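Local coordinates for DegV family protein (Streptococcus agalactiae, PDB 3LUP) that binds a fatty acid, elaidic acid, in a pocket and may take part in lipid transport or fatty acid metabolism, at residues A[13-18]-A[260-265]; A[8-13]-A[125-130]; A[192-195]-A[201-204]; A[219-224]-A[277-282]. All blocks are in the same frame, centred on the assembly; numbering follows the deposited sequence.

Interaction 1: A[13-18]-A[260-265]; sequences SAYLPE and EIVSFG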
loop_
_atom_site.group_PDB
_atom_site.type_symbol
_atom_site.label_atom_id
_atom_site.label_comp_id
_atom_site.label_asym_id
_atom_site.label_seq_id
_atom_site.Cartn_x
_atom_site.Cartn_y
_atom_site.Cartn_z
ATOM N N SER A 13 5.389 3.380 2.229
ATOM C CA SER A 13 4.752 2.203 1.635
ATOM C C SER A 13 3.774 2.591 0.529
ATOM O O SER A 13 3.411 1.766 -0.299
ATOM C CB SER A 13 4.052 1.349 2.697
ATOM O OG SER A 13 2.726 1.808 2.962
ATOM N N ALA A 14 3.338 3.846 0.524
ATOM C CA ALA A 14 2.467 4.364 -0.539
ATOM C C ALA A 14 3.276 4.564 -1.807
ATOM O O ALA A 14 4.380 5.100 -1.760
ATOM C CB ALA A 14 1.854 5.664 -0.115
ATOM N N TYR A 15 2.754 4.122 -2.938
ATOM C CA TYR A 15 3.435 4.386 -4.188
ATOM C C TYR A 15 2.824 5.616 -4.820
ATOM O O TYR A 15 1.686 5.591 -5.297
ATOM C CB TYR A 15 3.382 3.188 -5.124
ATOM C CG TYR A 15 4.214 3.396 -6.357
ATOM C CD1 TYR A 15 5.488 2.849 -6.458
ATOM C CD2 TYR A 15 3.738 4.161 -7.427
ATOM C CE1 TYR A 15 6.268 3.055 -7.595
ATOM C CE2 TYR A 15 4.504 4.370 -8.553
ATOM C CZ TYR A 15 5.767 3.812 -8.632
ATOM O OH TYR A 15 6.533 4.007 -9.754
ATOM N N LEU A 16 3.596 6.696 -4.805
ATOM C CA LEU A 16 3.111 8.024 -5.198
ATOM C C LEU A 16 3.221 8.288 -6.697
ATOM O O LEU A 16 4.313 8.157 -7.269
ATOM C CB LEU A 16 3.842 9.123 -4.420
ATOM C CG LEU A 16 3.594 9.171 -2.909
ATOM C CD1 LEU A 16 4.426 10.268 -2.264
ATOM C CD2 LEU A 16 2.099 9.330 -2.539
ATOM N N PRO A 17 2.086 8.668 -7.331
ATOM C CA PRO A 17 2.082 9.060 -8.752
ATOM C C PRO A 17 3.208 10.058 -9.052
ATOM O O PRO A 17 3.663 10.757 -8.147
ATOM C CB PRO A 17 0.701 9.717 -8.935
ATOM C CG PRO A 17 -0.160 9.111 -7.868
ATOM C CD PRO A 17 0.740 8.764 -6.717
ATOM N N GLU A 18 3.665 10.120 -10.296
ATOM C CA GLU A 18 4.778 11.018 -10.642
ATOM C C GLU A 18 4.477 12.504 -10.323
ATOM O O GLU A 18 5.322 13.212 -9.744
ATOM C CB GLU A 18 5.228 10.818 -12.141
ATOM N N GLU A 260 -0.729 0.373 -15.393
ATOM C CA GLU A 260 0.646 0.777 -15.169
ATOM C C GLU A 260 1.359 -0.334 -14.422
ATOM O O GLU A 260 0.756 -0.989 -13.569
ATOM C CB GLU A 260 0.676 2.072 -14.348
ATOM C CG GLU A 260 2.017 2.827 -14.399
ATOM C CD GLU A 260 2.089 4.066 -13.472
ATOM O OE1 GLU A 260 1.272 4.171 -12.509
ATOM O OE2 GLU A 260 2.992 4.921 -13.711
ATOM N N ILE A 261 2.629 -0.560 -14.752
ATOM C CA ILE A 261 3.461 -1.509 -13.996
ATOM C C ILE A 261 4.432 -0.760 -13.072
ATOM O O ILE A 261 5.182 0.130 -13.503
ATOM C CB ILE A 261 4.225 -2.528 -14.898
ATOM C CG1 ILE A 261 3.246 -3.344 -15.765
ATOM C CG2 ILE A 261 5.064 -3.470 -14.037
ATOM C CD1 ILE A 261 3.868 -4.110 -16.945
ATOM N N VAL A 262 4.393 -1.115 -11.791
ATOM C CA VAL A 262 5.210 -0.463 -10.777
ATOM C C VAL A 262 5.766 -1.510 -9.830
ATOM O O VAL A 262 5.201 -2.605 -9.701
ATOM C CB VAL A 262 4.410 0.591 -9.961
ATOM C CG1 VAL A 262 3.944 1.716 -10.853
ATOM C CG2 VAL A 262 3.225 -0.038 -9.208
ATOM N N SER A 263 6.866 -1.160 -9.168
ATOM C CA SER A 263 7.521 -2.043 -8.217
ATOM C C SER A 263 7.147 -1.830 -6.755
ATOM O O SER A 263 6.684 -0.745 -6.372
ATOM C CB SER A 263 9.021 -1.914 -8.365
ATOM O OG SER A 263 9.406 -2.687 -9.473
ATOM N N PHE A 264 7.351 -2.886 -5.959
ATOM C CA PHE A 264 7.340 -2.782 -4.507
ATOM C C PHE A 264 8.720 -2.303 -4.042
ATOM O O PHE A 264 9.707 -2.416 -4.782
ATOM C CB PHE A 264 7.020 -4.137 -3.854
ATOM C CG PHE A 264 5.608 -4.644 -4.104
ATOM C CD1 PHE A 264 4.493 -3.982 -3.567
ATOM C CD2 PHE A 264 5.394 -5.813 -4.834
ATOM C CE1 PHE A 264 3.176 -4.475 -3.781
ATOM C CE2 PHE A 264 4.103 -6.295 -5.066
ATOM C CZ PHE A 264 2.991 -5.629 -4.534
ATOM N N GLY A 265 8.777 -1.746 -2.830
ATOM C CA GLY A 265 10.038 -1.453 -2.145
ATOM C C GLY A 265 10.341 -2.547 -1.120
ATOM O O GLY A 265 9.647 -3.560 -1.071
#
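Tyr15 lays one face of its phenol ring against Val262, and this apolar contact carries most of the small interface, 132 Å² summed over both sides. The evidence for a CH-pi interaction is direct: Val262 CB stands 3.9 Å from the centroid of the Tyr15 ring, 19° off the ring normal and shifted toward the rim that bears the hydroxyl. The branch CG1 of Val262 extends the same contact, reaching Tyr15 CE2 at 3.6 Å. Tyr15 gets there because its ring points anti to the main-chain nitrogen (chi1 -174°), which carries it out of the loop toward the strand.

Polar atoms contribute little. The carbonyl oxygen Ser263 O lies obliquely to the ring, 3.8 Å from Tyr15 CD1, a packing distance and not a bond. The backbones remain well separated, with Tyr15 CA and Phe264 CA 8.2 Å apart, so the tyrosine side chain spans the gap.

The contact links the loop after strand 6-11 of the parallel sheet to the edge strand 259-263 of the mixed sheet, the two larger sheets of this DegV protein. Tyr15 is also tied through its backbone to Ser124, at the start of helix 124-138, and Val262 pairs with strand 230-236. Just beyond, Phe264 turns away from the loop and touches the bound elaidic acid, while Gly265 occupies the N-cap position of helix 266-272.

Interaction 2: A[8-13]-A[125-130]; sequences LITDTS and APQGNL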
loop_
_atom_site.group_PDB
_atom_site.type_symbol
_atom_site.label_atom_id
_atom_site.label_comp_id
_atom_site.label_asym_id
_atom_site.label_seq_id
_atom_site.Cartn_x
_atom_site.Cartn_y
_atom_site.Cartn_z
ATOM N N LEU A 8 -0.943 16.879 3.471
ATOM C CA LEU A 8 -1.103 15.454 3.294
ATOM C C LEU A 8 0.053 14.640 3.829
ATOM O O LEU A 8 1.209 14.830 3.433
ATOM C CB LEU A 8 -1.425 15.090 1.838
ATOM C CG LEU A 8 -2.937 14.890 1.765
ATOM C CD1 LEU A 8 -3.604 16.128 1.204
ATOM C CD2 LEU A 8 -3.323 13.641 0.999
ATOM N N ILE A 9 -0.269 13.736 4.752
ATOM C CA ILE A 9 0.755 12.858 5.305
ATOM C C ILE A 9 0.509 11.390 4.951
ATOM O O ILE A 9 -0.631 10.875 5.007
ATOM C CB ILE A 9 0.961 13.042 6.836
ATOM C CG1 ILE A 9 1.356 14.475 7.167
ATOM C CG2 ILE A 9 2.091 12.177 7.335
ATOM C CD1 ILE A 9 0.208 15.414 7.351
ATOM N N THR A 10 1.607 10.745 4.571
ATOM C CA THR A 10 1.609 9.351 4.203
ATOM C C THR A 10 2.930 8.730 4.619
ATOM O O THR A 10 3.742 9.390 5.246
ATOM C CB THR A 10 1.361 9.166 2.689
ATOM O OG1 THR A 10 1.276 7.761 2.398
ATOM C CG2 THR A 10 2.471 9.804 1.867
ATOM N N ASP A 11 3.134 7.464 4.284
ATOM C CA ASP A 11 4.378 6.800 4.609
ATOM C C ASP A 11 4.973 6.247 3.331
ATOM O O ASP A 11 4.345 6.291 2.288
ATOM C CB ASP A 11 4.162 5.713 5.668
ATOM C CG ASP A 11 3.026 4.760 5.309
ATOM O OD1 ASP A 11 3.094 4.119 4.220
ATOM O OD2 ASP A 11 2.064 4.665 6.122
ATOM N N THR A 12 6.197 5.749 3.410
ATOM C CA THR A 12 6.921 5.312 2.225
ATOM C C THR A 12 6.385 4.010 1.602
ATOM O O THR A 12 6.858 3.604 0.539
ATOM C CB THR A 12 8.419 5.173 2.496
ATOM O OG1 THR A 12 8.612 4.178 3.498
ATOM C CG2 THR A 12 9.001 6.489 2.974
ATOM N N SER A 13 5.389 3.380 2.229
ATOM C CA SER A 13 4.752 2.203 1.635
ATOM C C SER A 13 3.774 2.591 0.529
ATOM O O SER A 13 3.411 1.766 -0.299
ATOM C CB SER A 13 4.052 1.349 2.697
ATOM O OG SER A 13 2.726 1.808 2.962
ATOM N N ALA A 125 0.204 1.300 -4.374
ATOM C CA ALA A 125 -0.273 2.266 -5.367
ATOM C C ALA A 125 -1.670 2.857 -5.117
ATOM O O ALA A 125 -1.886 4.055 -5.366
ATOM C CB ALA A 125 -0.175 1.680 -6.759
ATOM N N PRO A 126 -2.636 2.025 -4.659
ATOM C CA PRO A 126 -3.922 2.591 -4.249
ATOM C C PRO A 126 -3.786 3.657 -3.166
ATOM O O PRO A 126 -4.488 4.671 -3.216
ATOM C CB PRO A 126 -4.675 1.362 -3.725
ATOM C CG PRO A 126 -4.227 0.284 -4.612
ATOM C CD PRO A 126 -2.734 0.553 -4.769
ATOM N N GLN A 127 -2.888 3.422 -2.209
ATOM C CA GLN A 127 -2.608 4.387 -1.160
ATOM C C GLN A 127 -2.150 5.712 -1.779
ATOM O O GLN A 127 -2.670 6.777 -1.430
ATOM C CB GLN A 127 -1.533 3.847 -0.217
ATOM C CG GLN A 127 -1.656 4.298 1.255
ATOM C CD GLN A 127 -0.413 3.963 2.069
ATOM O OE1 GLN A 127 0.205 2.915 1.890
ATOM N NE2 GLN A 127 -0.036 4.857 2.958
ATOM N N GLY A 128 -1.213 5.633 -2.724
ATOM C CA GLY A 128 -0.603 6.804 -3.327
ATOM C C GLY A 128 -1.624 7.542 -4.143
ATOM O O GLY A 128 -1.678 8.776 -4.132
ATOM N N ASN A 129 -2.447 6.778 -4.848
ATOM C CA ASN A 129 -3.589 7.328 -5.576
ATOM C C ASN A 129 -4.557 8.094 -4.676
ATOM O O ASN A 129 -5.063 9.122 -5.079
ATOM C CB ASN A 129 -4.342 6.222 -6.307
ATOM C CG ASN A 129 -3.581 5.675 -7.524
ATOM O OD1 ASN A 129 -3.972 4.645 -8.075
ATOM N ND2 ASN A 129 -2.516 6.365 -7.953
ATOM N N LEU A 130 -4.793 7.604 -3.457
ATOM C CA LEU A 130 -5.633 8.327 -2.499
ATOM C C LEU A 130 -5.083 9.704 -2.172
ATOM O O LEU A 130 -5.823 10.677 -2.103
ATOM C CB LEU A 130 -5.837 7.532 -1.210
ATOM C CG LEU A 130 -6.787 6.337 -1.324
ATOM C CD1 LEU A 130 -6.755 5.528 -0.030
ATOM C CD2 LEU A 130 -8.207 6.755 -1.691
#
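Gln127 reaches from helix 124-138 to the end of strand 6-11, across backbones that stay well apart: the nearest CA atoms pair Ser13 with Gln127 at 8.2 Å and Thr10 with Gly128 at 8.3 Å. The strand ends at Asp11, and the chain then turns. Asp11 OD1 accepts from Ser13 N at 3.1 Å, two residues on, which defines an Asx turn.

That oxygen collects several donors. Ser13 OG gives it a 2.7 Å hydrogen bond from the syn side, 21° out of the carboxylate plane, whereas Ser13 N meets the anti lone pair of OD1. Gln127 NE2 adds a weak bond of 3.5 Å to Asp11 OD1, although its N-H points well (162°); the amide and carboxylate planes stand 67° apart. The chain of Gln127 is extended beyond CG, which brings its amide up to the turn. At the other amide atom, Gln127 OE1 lies 3.0 Å from Ser13 OG, whose proton goes to Asp11 OD1, and this approach is counted as packing. Thr10 OG1 lies 3.2 Å from Gln127 NE2, but at a poor angle for bonding; both of these groups are instead hydrogen-bonded to Leu90 O. Thr123 OG1 bonds to Ser13 OG and Gln127 OE1, and Asp11 OD2 takes the backbone N-H of Ile92; these outside partners tie the turn and the amide together.

Strand 6-11 lies inside the parallel sheet between strands 26-29 and 86-89. Helix 124-138 packs on it, with Leu8 touching Val131, Ala134 and Leu135, while Leu130 leans on helix 144-155.

Interaction 3: A[192-195]-A[201-204]; sequences VLHF and IVVY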
loop_
_atom_site.group_PDB
_atom_site.type_symbol
_atom_site.label_atom_id
_atom_site.label_comp_id
_atom_site.label_asym_id
_atom_site.label_seq_id
_atom_site.Cartn_x
_atom_site.Cartn_y
_atom_site.Cartn_z
ATOM N N VAL A 192 -4.610 -17.169 -4.558
ATOM C CA VAL A 192 -4.875 -15.755 -4.772
ATOM C C VAL A 192 -5.305 -15.164 -3.429
ATOM O O VAL A 192 -6.218 -15.682 -2.756
ATOM C CB VAL A 192 -5.990 -15.531 -5.833
ATOM C CG1 VAL A 192 -6.159 -14.056 -6.140
ATOM C CG2 VAL A 192 -5.693 -16.286 -7.108
ATOM N N LEU A 193 -4.630 -14.085 -3.046
ATOM C CA LEU A 193 -4.873 -13.406 -1.775
ATOM C C LEU A 193 -5.402 -12.025 -2.050
ATOM O O LEU A 193 -5.186 -11.486 -3.129
ATOM C CB LEU A 193 -3.575 -13.304 -0.977
ATOM C CG LEU A 193 -2.798 -14.615 -0.824
ATOM C CD1 LEU A 193 -1.363 -14.363 -0.448
ATOM C CD2 LEU A 193 -3.477 -15.507 0.181
ATOM N N HIS A 194 -6.118 -11.464 -1.082
ATOM C CA HIS A 194 -6.623 -10.110 -1.204
ATOM C C HIS A 194 -6.758 -9.415 0.140
ATOM O O HIS A 194 -6.566 -10.034 1.182
ATOM C CB HIS A 194 -7.939 -10.103 -1.985
ATOM C CG HIS A 194 -9.145 -10.495 -1.188
ATOM N ND1 HIS A 194 -9.138 -11.514 -0.259
ATOM C CD2 HIS A 194 -10.413 -10.019 -1.211
ATOM C CE1 HIS A 194 -10.346 -11.642 0.263
ATOM N NE2 HIS A 194 -11.137 -10.746 -0.298
ATOM N N PHE A 195 -7.067 -8.123 0.112
ATOM C CA PHE A 195 -7.389 -7.383 1.333
ATOM C C PHE A 195 -8.857 -7.486 1.730
ATOM O O PHE A 195 -9.755 -7.244 0.920
ATOM C CB PHE A 195 -7.009 -5.923 1.177
ATOM C CG PHE A 195 -5.556 -5.643 1.421
ATOM C CD1 PHE A 195 -5.150 -4.962 2.575
ATOM C CD2 PHE A 195 -4.587 -6.039 0.498
ATOM C CE1 PHE A 195 -3.809 -4.682 2.814
ATOM C CE2 PHE A 195 -3.226 -5.771 0.734
ATOM C CZ PHE A 195 -2.842 -5.086 1.901
ATOM N N ILE A 201 -4.945 -9.220 5.071
ATOM C CA ILE A 201 -4.680 -10.102 3.965
ATOM C C ILE A 201 -5.184 -11.490 4.302
ATOM O O ILE A 201 -4.792 -12.075 5.319
ATOM C CB ILE A 201 -3.222 -10.131 3.563
ATOM C CG1 ILE A 201 -2.665 -8.691 3.472
ATOM C CG2 ILE A 201 -3.093 -10.916 2.242
ATOM C CD1 ILE A 201 -1.216 -8.597 2.963
ATOM N N VAL A 202 -6.100 -11.974 3.462
ATOM C CA VAL A 202 -6.715 -13.294 3.615
ATOM C C VAL A 202 -6.625 -14.007 2.268
ATOM O O VAL A 202 -6.313 -13.378 1.245
ATOM C CB VAL A 202 -8.215 -13.244 4.128
ATOM C CG1 VAL A 202 -8.339 -12.410 5.370
ATOM C CG2 VAL A 202 -9.169 -12.738 3.066
ATOM N N VAL A 203 -6.880 -15.316 2.265
ATOM C CA VAL A 203 -6.887 -16.064 1.022
ATOM C C VAL A 203 -8.215 -15.830 0.325
ATOM O O VAL A 203 -9.281 -16.110 0.865
ATOM C CB VAL A 203 -6.647 -17.579 1.233
ATOM C CG1 VAL A 203 -6.534 -18.298 -0.107
ATOM C CG2 VAL A 203 -5.394 -17.811 2.076
ATOM N N TYR A 204 -8.143 -15.289 -0.882
ATOM C CA TYR A 204 -9.330 -15.158 -1.698
ATOM C C TYR A 204 -9.717 -16.519 -2.281
ATOM O O TYR A 204 -10.837 -16.978 -2.087
ATOM C CB TYR A 204 -9.101 -14.121 -2.798
ATOM C CG TYR A 204 -10.308 -13.865 -3.664
ATOM C CD1 TYR A 204 -11.407 -13.153 -3.175
ATOM C CD2 TYR A 204 -10.346 -14.326 -4.981
ATOM C CE1 TYR A 204 -12.520 -12.912 -3.975
ATOM C CE2 TYR A 204 -11.448 -14.088 -5.791
ATOM C CZ TYR A 204 -12.531 -13.383 -5.281
ATOM O OH TYR A 204 -13.619 -13.160 -6.088
#
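The rings of His194 and Tyr204 meet edge-to-face, the tyrosine edge directed at the imidazole face: the centroids are 5.0 Å apart and the planes make 64°. Tyr204 CD1 stands over the centre of the imidazole, 3.8 Å from His194 NE2. The histidine ring is swung between its own backbone nitrogen and carbonyl carbon (chi1 80°), which tips it across the neighbouring strand instead of straight off the sheet. It thereby also passes over Val202, whose CG2 approaches His194 CE1 obliquely. Phe161 of strand 159-163 joins this group, edge-to-face with Tyr204 and in ring contact with His194.

These residues sit on a beta hairpin, strands 192-195 and 201-205, at the edge of the mixed sheet. His194 and Val202 form the antiparallel hydrogen-bonded pair: His194 N to Val202 O and Val202 N to His194 O are each 3.0 Å, and both bonds are nearly straight. Further along, Tyr204 N reaches Val192 O in a weak, bent bond. The hairpin is twisted, since the short segments run at 136° instead of fully antiparallel, and at the non-hydrogen-bonded pair Leu193 and Val203 the side chains diverge, yet Leu193 CD2 still closes on Val203 CG2 at 3.5 Å.

On the face opposite His194, Phe195 and Ile201 form the other non-hydrogen-bonded pair. Ile201 CG1 covers one face of the phenyl ring, offset toward its rim and 3.9 Å from Phe195 CZ. Both side chains touch the bound elaidic acid, and Ile201 O is held by Ser177 OG.

Interaction 4: A[219-224]-A[277-282]; sequences EIVKEM and VAFGIT. With ELA (Elaidic acid), chain B.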
loop_
_atom_site.group_PDB
_atom_site.type_symbol
_atom_site.label_atom_id
_atom_site.label_comp_id
_atom_site.label_asym_id
_atom_site.label_seq_id
_atom_site.Cartn_x
_atom_site.Cartn_y
_atom_site.Cartn_z
ATOM N N GLU A 219 -9.040 -12.140 -14.615
ATOM C CA GLU A 219 -10.496 -12.263 -14.534
ATOM C C GLU A 219 -11.077 -11.462 -13.371
ATOM O O GLU A 219 -12.148 -10.850 -13.501
ATOM C CB GLU A 219 -10.918 -13.724 -14.449
ATOM C CG GLU A 219 -10.810 -14.463 -15.778
ATOM C CD GLU A 219 -10.754 -15.974 -15.612
ATOM O OE1 GLU A 219 -11.178 -16.482 -14.543
ATOM O OE2 GLU A 219 -10.280 -16.662 -16.549
ATOM N N ILE A 220 -10.350 -11.443 -12.256
ATOM C CA ILE A 220 -10.789 -10.754 -11.047
ATOM C C ILE A 220 -10.818 -9.249 -11.259
ATOM O O ILE A 220 -11.761 -8.582 -10.830
ATOM C CB ILE A 220 -9.911 -11.111 -9.834
ATOM C CG1 ILE A 220 -10.166 -12.557 -9.399
ATOM C CG2 ILE A 220 -10.228 -10.204 -8.675
ATOM C CD1 ILE A 220 -9.237 -13.072 -8.329
ATOM N N VAL A 221 -9.794 -8.720 -11.927
ATOM C CA VAL A 221 -9.760 -7.300 -12.315
ATOM C C VAL A 221 -11.015 -6.901 -13.109
ATOM O O VAL A 221 -11.581 -5.823 -12.899
ATOM C CB VAL A 221 -8.520 -6.966 -13.188
ATOM C CG1 VAL A 221 -8.585 -5.534 -13.691
ATOM C CG2 VAL A 221 -7.237 -7.178 -12.427
ATOM N N LYS A 222 -11.444 -7.790 -14.004
ATOM C CA LYS A 222 -12.550 -7.500 -14.889
ATOM C C LYS A 222 -13.842 -7.424 -14.092
ATOM O O LYS A 222 -14.722 -6.596 -14.398
ATOM C CB LYS A 222 -12.652 -8.560 -15.984
ATOM C CG LYS A 222 -13.421 -8.125 -17.230
ATOM C CD LYS A 222 -13.324 -9.183 -18.340
ATOM C CE LYS A 222 -13.633 -8.574 -19.739
ATOM N NZ LYS A 222 -13.617 -9.582 -20.865
ATOM N N GLU A 223 -13.941 -8.286 -13.073
ATOM C CA GLU A 223 -15.095 -8.308 -12.175
ATOM C C GLU A 223 -15.122 -7.065 -11.318
ATOM O O GLU A 223 -16.134 -6.353 -11.257
ATOM C CB GLU A 223 -15.044 -9.516 -11.258
ATOM C CG GLU A 223 -15.333 -10.826 -11.950
ATOM C CD GLU A 223 -15.605 -11.950 -10.957
ATOM O OE1 GLU A 223 -15.565 -11.681 -9.721
ATOM O OE2 GLU A 223 -15.866 -13.092 -11.420
HETATM N N MSE A 224 -13.991 -6.813 -10.664
HETATM C CA MSE A 224 -13.859 -5.725 -9.716
HETATM C C MSE A 224 -14.087 -4.340 -10.329
HETATM O O MSE A 224 -14.610 -3.447 -9.659
HETATM C CB MSE A 224 -12.492 -5.810 -9.021
HETATM C CG MSE A 224 -12.295 -7.128 -8.278
HETATM SE SE MSE A 224 -13.424 -7.339 -6.669
HETATM C CE MSE A 224 -14.228 -9.078 -7.060
ATOM N N VAL A 277 3.669 -10.955 -7.209
ATOM C CA VAL A 277 2.924 -10.112 -8.169
ATOM C C VAL A 277 1.541 -9.806 -7.592
ATOM O O VAL A 277 0.939 -10.642 -6.904
ATOM C CB VAL A 277 2.826 -10.751 -9.602
ATOM C CG1 VAL A 277 1.731 -11.789 -9.667
ATOM C CG2 VAL A 277 2.580 -9.694 -10.668
ATOM N N ALA A 278 1.055 -8.595 -7.849
ATOM C CA ALA A 278 -0.202 -8.118 -7.276
ATOM C C ALA A 278 -0.864 -7.160 -8.234
ATOM O O ALA A 278 -0.235 -6.679 -9.174
ATOM C CB ALA A 278 0.048 -7.416 -5.966
ATOM N N PHE A 279 -2.138 -6.878 -8.007
ATOM C CA PHE A 279 -2.714 -5.686 -8.600
ATOM C C PHE A 279 -3.416 -4.863 -7.524
ATOM O O PHE A 279 -3.789 -5.387 -6.467
ATOM C CB PHE A 279 -3.636 -5.994 -9.799
ATOM C CG PHE A 279 -4.958 -6.613 -9.424
ATOM C CD1 PHE A 279 -5.160 -7.984 -9.568
ATOM C CD2 PHE A 279 -5.996 -5.833 -8.957
ATOM C CE1 PHE A 279 -6.377 -8.575 -9.235
ATOM C CE2 PHE A 279 -7.216 -6.402 -8.619
ATOM C CZ PHE A 279 -7.411 -7.785 -8.758
ATOM N N GLY A 280 -3.577 -3.571 -7.796
ATOM C CA GLY A 280 -4.410 -2.714 -6.972
ATOM C C GLY A 280 -5.216 -1.817 -7.884
ATOM O O GLY A 280 -4.679 -1.322 -8.892
ATOM N N ILE A 281 -6.498 -1.634 -7.546
ATOM C CA ILE A 281 -7.368 -0.697 -8.253
ATOM C C ILE A 281 -7.839 0.433 -7.331
ATOM O O ILE A 281 -8.000 0.243 -6.116
ATOM C CB ILE A 281 -8.591 -1.387 -8.939
ATOM C CG1 ILE A 281 -9.645 -1.811 -7.904
ATOM C CG2 ILE A 281 -8.134 -2.533 -9.895
ATOM C CD1 ILE A 281 -10.902 -2.427 -8.482
ATOM N N THR A 282 -8.044 1.603 -7.924
ATOM C CA THR A 282 -8.503 2.772 -7.210
ATOM C C THR A 282 -9.502 3.475 -8.102
ATOM O O THR A 282 -9.238 3.638 -9.294
ATOM C CB THR A 282 -7.346 3.764 -6.933
ATOM O OG1 THR A 282 -6.282 3.075 -6.286
ATOM C CG2 THR A 282 -7.795 4.900 -6.044
HETATM C CA ELA B . 4.702 -3.053 11.584
HETATM C C ELA B . 5.320 -3.790 12.777
HETATM O O ELA B . 6.037 -4.826 12.651
HETATM C C3 ELA B . 5.729 -2.467 10.618
HETATM C C4 ELA B . 5.075 -1.497 9.639
HETATM C C5 ELA B . 5.317 -1.885 8.166
HETATM C C6 ELA B . 4.288 -2.914 7.677
HETATM C C7 ELA B . 4.607 -3.659 6.387
HETATM C C8 ELA B . 3.507 -4.685 6.090
HETATM C C9 ELA B . 3.244 -4.812 4.596
HETATM C C10 ELA B . 2.426 -5.913 4.033
HETATM C C11 ELA B . 2.634 -6.340 2.594
HETATM C C12 ELA B . 1.328 -6.455 1.819
HETATM C C13 ELA B . 1.163 -5.387 0.751
HETATM C C14 ELA B . 0.354 -5.859 -0.449
HETATM C C15 ELA B . 0.315 -4.759 -1.521
HETATM C C16 ELA B . -0.724 -4.998 -2.618
HETATM C C17 ELA B . -1.781 -3.899 -2.624
HETATM C C18 ELA B . -2.228 -3.527 -4.032
HETATM O OXT ELA B . 5.090 -3.363 13.932
#
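Val221 sets its CG2 methyl squarely over the ring of Phe279, a helix-on-sheet contact in which helix 210-224 covers one face of the mixed sheet of the DegV fold. The short segments run nearly parallel, 10° apart, with their axes 10.2 Å from each other at closest approach.

Conformation decides which atoms meet. Phe279 takes the first torsion that places its ring between the backbone nitrogen and the carbonyl carbon (chi1 72°), and the ring leaves the strand toward the helix. Val221 CG2 then sits 3.5 Å from the ring centroid, only 8° off the normal, a CH-pi contact with all six ring carbons at similar range. Ile220 comes in differently: its CG2 lies in the ring plane, at the edge, 3.7 Å from Phe279 CZ. One methyl thus closes the face and another the rim, which probably limits how the ring can turn. The ring of Phe161, on the adjacent strand, meets that of Phe279 with the two planes nearly parallel.

One turn on, selenomethionine Met224 offers its CB to Ile281 CD1 at 3.8 Å, while its bent chain carries the selenium away from the strand.

The strand's other side faces the fatty acid. At Gly280 the strand has no side chain, and the methyl end of the ligand comes close to the backbone: ELA C18 lies 3.8 Å from Gly280 CA and 3.4 Å from Phe279 O.

Overall arrangement
Along the chain, interactions 1 and 2 alternate and share Ser13; interaction 3 is nested inside the loop closed by interaction 1, and interaction 4 crosses interaction 1. Interaction 2 belongs to the parallel sheet, interactions 3 and 4 to the six-stranded mixed sheet, and interaction 1 joins the two. Centres of 1 and 2 lie about 9 Å apart, those of 3 and 4 about 12 Å, and those of 2 and 3 about 21 Å. Neighbours touch directly: Phe264 on Ala278, Pro126 on Thr282, Ile220 on Tyr204. Phe264, Phe195, Ile201, Phe279 and Gly280 all line the elaidic acid pocket, so interactions 1, 3 and 4 each contain residues of the binding site.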